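Phage tail sheath protein (Desulfitobacterium hafniense, PDB 3HXL) probably forms the contractile sheath around the tail tube of a myovirus-like phage or prophage. Local coordinates at residues T217-A220 and K221-D225; A335-G338 and K339-K343. One frame throughout, in Å; residues are numbered along the deposited sequence.

How the contacts relate
Contact 1 (217-225) comes first along the chain and lies wholly on helix 210-227, the helix of a beta-alpha-beta unit with strands 202-204 and 232-236 in the subtilisin-like region. Contact 2 (335-343) follows in the loop that runs from strand 320-323 to helix 344-364, in the C-terminal sheath region. Their centres are about 17 Å apart and their nearest atoms about 6 Å, so the two do not touch. They are nevertheless tied through helix 344-364: contact 2 leads directly into it, and R224 of contact 1 forms a salt bridge with its D351. The pair thus marks a place where the two regions of the sheath subunit meet.

Contact 1. Residues T217-A220 and K221-D225; sequences TAFA and KRLRD
F219 and L223 meet one turn apart on helix 210-227, the crossover helix of a beta-alpha-beta unit between strands 202-204 and 232-236. Four i to i+4 backbone hydrogen bonds carry the helix through here, from K221 N to T217 O, R222 N to A218 O, L223 N to F219 O and R224 N to A220 O. The third is nearly straight, with an N-H...O angle of 177°.

The apolar contact is a CH-pi interaction: CD1 of L223 sits over one face of the F219 ring, 3.8 Å from its centroid and displaced toward the rim. With CG of F219 anti to its backbone N (chi1 178°), the ring reaches along the helix to L223 and also packs on L192 and V195 of helix 185-195. On another side of the helix, A220 touches V233 of strand 232-236.

Among the charged chains, R224 lays its CG 3.2 Å from A220 O before its guanidinium pairs with D351 and bonds I231 O. K221 runs extended beside T217, CE 4.0 Å from CG2 of T217. The R222 guanidinium stands 77° to the F219 ring plane, its NH1 3.6 Å from F219 CD1.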
loop_
_atom_site.group_PDB
_atom_site.type_symbol
_atom_site.label_atom_id
_atom_site.label_comp_id
_atom_site.label_asym_id
_atom_site.label_seq_id
_atom_site.Cartn_x
_atom_site.Cartn_y
_atom_site.Cartn_z
ATOM N N THR A 217 -9.188 9.080 -8.165
ATOM C CA THR A 217 -10.606 8.744 -8.022
ATOM C C THR A 217 -11.082 8.030 -9.286
ATOM O O THR A 217 -11.784 7.024 -9.208
ATOM C CB THR A 217 -11.460 10.013 -7.780
ATOM O OG1 THR A 217 -11.069 10.619 -6.540
ATOM C CG2 THR A 217 -12.947 9.663 -7.711
ATOM N N ALA A 218 -10.689 8.544 -10.452
ATOM C CA ALA A 218 -11.074 7.927 -11.714
ATOM C C ALA A 218 -10.432 6.545 -11.819
ATOM O O ALA A 218 -11.055 5.583 -12.279
ATOM C CB ALA A 218 -10.637 8.805 -12.896
ATOM N N PHE A 219 -9.177 6.459 -11.392
ATOM C CA PHE A 219 -8.425 5.210 -11.413
ATOM C C PHE A 219 -9.189 4.144 -10.628
ATOM O O PHE A 219 -9.376 3.024 -11.101
ATOM C CB PHE A 219 -7.043 5.430 -10.789
ATOM C CG PHE A 219 -6.192 4.193 -10.725
ATOM C CD1 PHE A 219 -5.572 3.694 -11.865
ATOM C CD2 PHE A 219 -6.007 3.526 -9.511
ATOM C CE1 PHE A 219 -4.777 2.549 -11.802
ATOM C CE2 PHE A 219 -5.215 2.380 -9.437
ATOM C CZ PHE A 219 -4.597 1.889 -10.583
ATOM N N ALA A 220 -9.634 4.503 -9.428
ATOM C CA ALA A 220 -10.375 3.574 -8.580
ATOM C C ALA A 220 -11.651 3.081 -9.260
ATOM O O ALA A 220 -11.955 1.887 -9.240
ATOM C CB ALA A 220 -10.713 4.243 -7.251
ATOM N N LYS A 221 -12.398 4.000 -9.867
ATOM C CA LYS A 221 -13.646 3.634 -10.535
ATOM C C LYS A 221 -13.416 2.665 -11.686
ATOM O O LYS A 221 -14.194 1.724 -11.886
ATOM C CB LYS A 221 -14.357 4.884 -11.066
ATOM C CG LYS A 221 -14.872 5.839 -9.998
ATOM C CD LYS A 221 -15.499 7.083 -10.636
ATOM C CE LYS A 221 -16.035 8.057 -9.594
ATOM N NZ LYS A 221 -16.480 9.350 -10.208
ATOM N N ARG A 222 -12.343 2.893 -12.442
ATOM C CA ARG A 222 -12.036 2.039 -13.580
ATOM C C ARG A 222 -11.675 0.626 -13.139
ATOM O O ARG A 222 -12.230 -0.355 -13.645
ATOM C CB ARG A 222 -10.890 2.634 -14.411
ATOM C CG ARG A 222 -10.567 1.817 -15.657
ATOM C CD ARG A 222 -9.694 2.600 -16.628
ATOM N NE ARG A 222 -8.429 3.029 -16.027
ATOM C CZ ARG A 222 -7.400 2.225 -15.776
ATOM N NH1 ARG A 222 -6.299 2.718 -15.230
ATOM N NH2 ARG A 222 -7.468 0.934 -16.077
ATOM N N LEU A 223 -10.745 0.504 -12.201
ATOM C CA LEU A 223 -10.387 -0.832 -11.746
ATOM C C LEU A 223 -11.583 -1.544 -11.121
ATOM O O LEU A 223 -11.910 -2.668 -11.501
ATOM C CB LEU A 223 -9.225 -0.785 -10.745
ATOM C CG LEU A 223 -7.813 -0.951 -11.326
ATOM C CD1 LEU A 223 -7.461 0.229 -12.233
ATOM C CD2 LEU A 223 -6.810 -1.043 -10.180
ATOM N N ARG A 224 -12.255 -0.880 -10.184
ATOM C CA ARG A 224 -13.394 -1.488 -9.494
ATOM C C ARG A 224 -14.592 -1.873 -10.350
ATOM O O ARG A 224 -15.086 -3.005 -10.283
ATOM C CB ARG A 224 -13.908 -0.572 -8.376
ATOM C CG ARG A 224 -12.952 -0.350 -7.227
ATOM C CD ARG A 224 -13.588 0.559 -6.185
ATOM N NE ARG A 224 -14.799 -0.036 -5.634
ATOM C CZ ARG A 224 -14.813 -0.922 -4.641
ATOM N NH1 ARG A 224 -13.674 -1.306 -4.079
ATOM N NH2 ARG A 224 -15.965 -1.450 -4.232
ATOM N N ASP A 225 -15.066 -0.940 -11.162
ATOM C CA ASP A 225 -16.256 -1.220 -11.937
ATOM C C ASP A 225 -16.108 -1.551 -13.410
ATOM O O ASP A 225 -17.068 -1.980 -14.045
ATOM C CB ASP A 225 -17.243 -0.079 -11.714
ATOM C CG ASP A 225 -17.532 0.133 -10.228
ATOM O OD1 ASP A 225 -17.598 -0.881 -9.493
ATOM O OD2 ASP A 225 -17.693 1.288 -9.799
#

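Contact 2. Residues A335-G338 and K339-K343; sequences ADKG and KQFAK
K337 and F341 come together where a loop tightens into the short 3-10 segment 339-342, just ahead of helix 344-364. The polar link across the turn is the i to i+3 backbone bond from F341 N to G338 O, 3.1 Å long. Its N-H...O angle is 152°, and the donor stands well above the carbonyl plane rather than on a lone pair. Two more bonds of the same spacing continue the turn, from A342 N to K339 O and from K343 N to Q340 O.

The side-chain contact is a CH-pi interaction. CG of K337 lies over one face of the F341 ring, 3.8 Å from its centroid, and the lysine chain runs nearly perpendicular to the phenylalanine side chain. Chi1 of K337, -163°, swings CG away from the backbone N and lays it against the ring; the chain then turns at its third torsion, and NZ forms a salt bridge with E244. The same ring receives G338 O at its edge, in plane, 3.6 Å from CD1 of F341.

An amide folds back over the start of the turn: a kink at the second torsion of Q340 brings OE1 into contact with G338 C at 3.1 Å, while NE2 is hydrogen-bonded to E429.

N328, from an earlier part of the same loop, bonds F341 O and pairs with A342 through the backbone, so that the loop doubles back on itself between strand 320-323 and helix 344-364. K343, whose NZ bonds D426 O, takes the N-cap position of helix 344-364.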
loop_
_atom_site.group_PDB
_atom_site.type_symbol
_atom_site.label_atom_id
_atom_site.label_comp_id
_atom_site.label_asym_id
_atom_site.label_seq_id
_atom_site.Cartn_x
_atom_site.Cartn_y
_atom_site.Cartn_z
ATOM N N ALA A 335 -31.449 3.589 -4.756
ATOM C CA ALA A 335 -32.149 2.361 -4.421
ATOM C C ALA A 335 -31.197 1.171 -4.540
ATOM O O ALA A 335 -31.142 0.323 -3.646
ATOM C CB ALA A 335 -33.340 2.178 -5.345
ATOM N N ASP A 336 -30.441 1.132 -5.635
ATOM C CA ASP A 336 -29.485 0.055 -5.908
ATOM C C ASP A 336 -28.183 0.146 -5.119
ATOM O O ASP A 336 -27.459 -0.841 -5.003
ATOM C CB ASP A 336 -29.133 0.013 -7.400
ATOM C CG ASP A 336 -30.287 -0.461 -8.266
ATOM O OD1 ASP A 336 -31.319 -0.895 -7.713
ATOM O OD2 ASP A 336 -30.152 -0.410 -9.504
ATOM N N LYS A 337 -27.864 1.327 -4.602
ATOM C CA LYS A 337 -26.636 1.494 -3.830
ATOM C C LYS A 337 -26.942 2.343 -2.605
ATOM O O LYS A 337 -26.745 3.558 -2.606
ATOM C CB LYS A 337 -25.552 2.143 -4.695
ATOM C CG LYS A 337 -24.142 1.984 -4.145
ATOM C CD LYS A 337 -23.079 2.373 -5.159
ATOM C CE LYS A 337 -23.066 3.864 -5.432
ATOM N NZ LYS A 337 -21.967 4.246 -6.364
ATOM N N GLY A 338 -27.434 1.676 -1.564
ATOM C CA GLY A 338 -27.809 2.344 -0.331
ATOM C C GLY A 338 -26.680 2.814 0.562
ATOM O O GLY A 338 -25.502 2.683 0.228
ATOM N N LYS A 339 -27.056 3.355 1.715
ATOM C CA LYS A 339 -26.092 3.878 2.677
ATOM C C LYS A 339 -25.100 2.834 3.189
ATOM O O LYS A 339 -24.004 3.181 3.638
ATOM C CB LYS A 339 -26.825 4.516 3.864
ATOM C CG LYS A 339 -27.703 3.555 4.639
ATOM C CD LYS A 339 -28.229 4.183 5.917
ATOM C CE LYS A 339 -29.022 3.170 6.729
ATOM N NZ LYS A 339 -29.463 3.728 8.037
ATOM N N GLN A 340 -25.476 1.559 3.123
ATOM C CA GLN A 340 -24.586 0.499 3.581
ATOM C C GLN A 340 -23.273 0.506 2.798
ATOM O O GLN A 340 -22.223 0.149 3.332
ATOM C CB GLN A 340 -25.265 -0.875 3.461
ATOM C CG GLN A 340 -25.824 -1.202 2.087
ATOM C CD GLN A 340 -27.284 -0.786 1.921
ATOM O OE1 GLN A 340 -27.667 0.344 2.241
ATOM N NE2 GLN A 340 -28.105 -1.705 1.412
ATOM N N PHE A 341 -23.324 0.918 1.533
ATOM C CA PHE A 341 -22.118 0.966 0.711
ATOM C C PHE A 341 -21.089 2.000 1.167
ATOM O O PHE A 341 -19.943 1.989 0.710
ATOM C CB PHE A 341 -22.471 1.209 -0.763
ATOM C CG PHE A 341 -23.035 -0.004 -1.457
ATOM C CD1 PHE A 341 -24.379 -0.327 -1.340
ATOM C CD2 PHE A 341 -22.208 -0.843 -2.194
ATOM C CE1 PHE A 341 -24.896 -1.477 -1.949
ATOM C CE2 PHE A 341 -22.715 -1.993 -2.805
ATOM C CZ PHE A 341 -24.059 -2.307 -2.680
ATOM N N ALA A 342 -21.490 2.885 2.071
ATOM C CA ALA A 342 -20.583 3.911 2.581
ATOM C C ALA A 342 -19.685 3.361 3.688
ATOM O O ALA A 342 -18.687 3.982 4.054
ATOM C CB ALA A 342 -21.384 5.102 3.109
ATOM N N LYS A 343 -20.045 2.195 4.220
ATOM C CA LYS A 343 -19.277 1.564 5.292
ATOM C C LYS A 343 -18.151 0.725 4.705
ATOM O O LYS A 343 -18.385 -0.173 3.897
ATOM C CB LYS A 343 -20.200 0.694 6.151
ATOM C CG LYS A 343 -21.346 1.485 6.795
ATOM C CD LYS A 343 -22.306 0.602 7.592
ATOM C CE LYS A 343 -23.458 1.428 8.173
ATOM N NZ LYS A 343 -24.449 0.599 8.923
#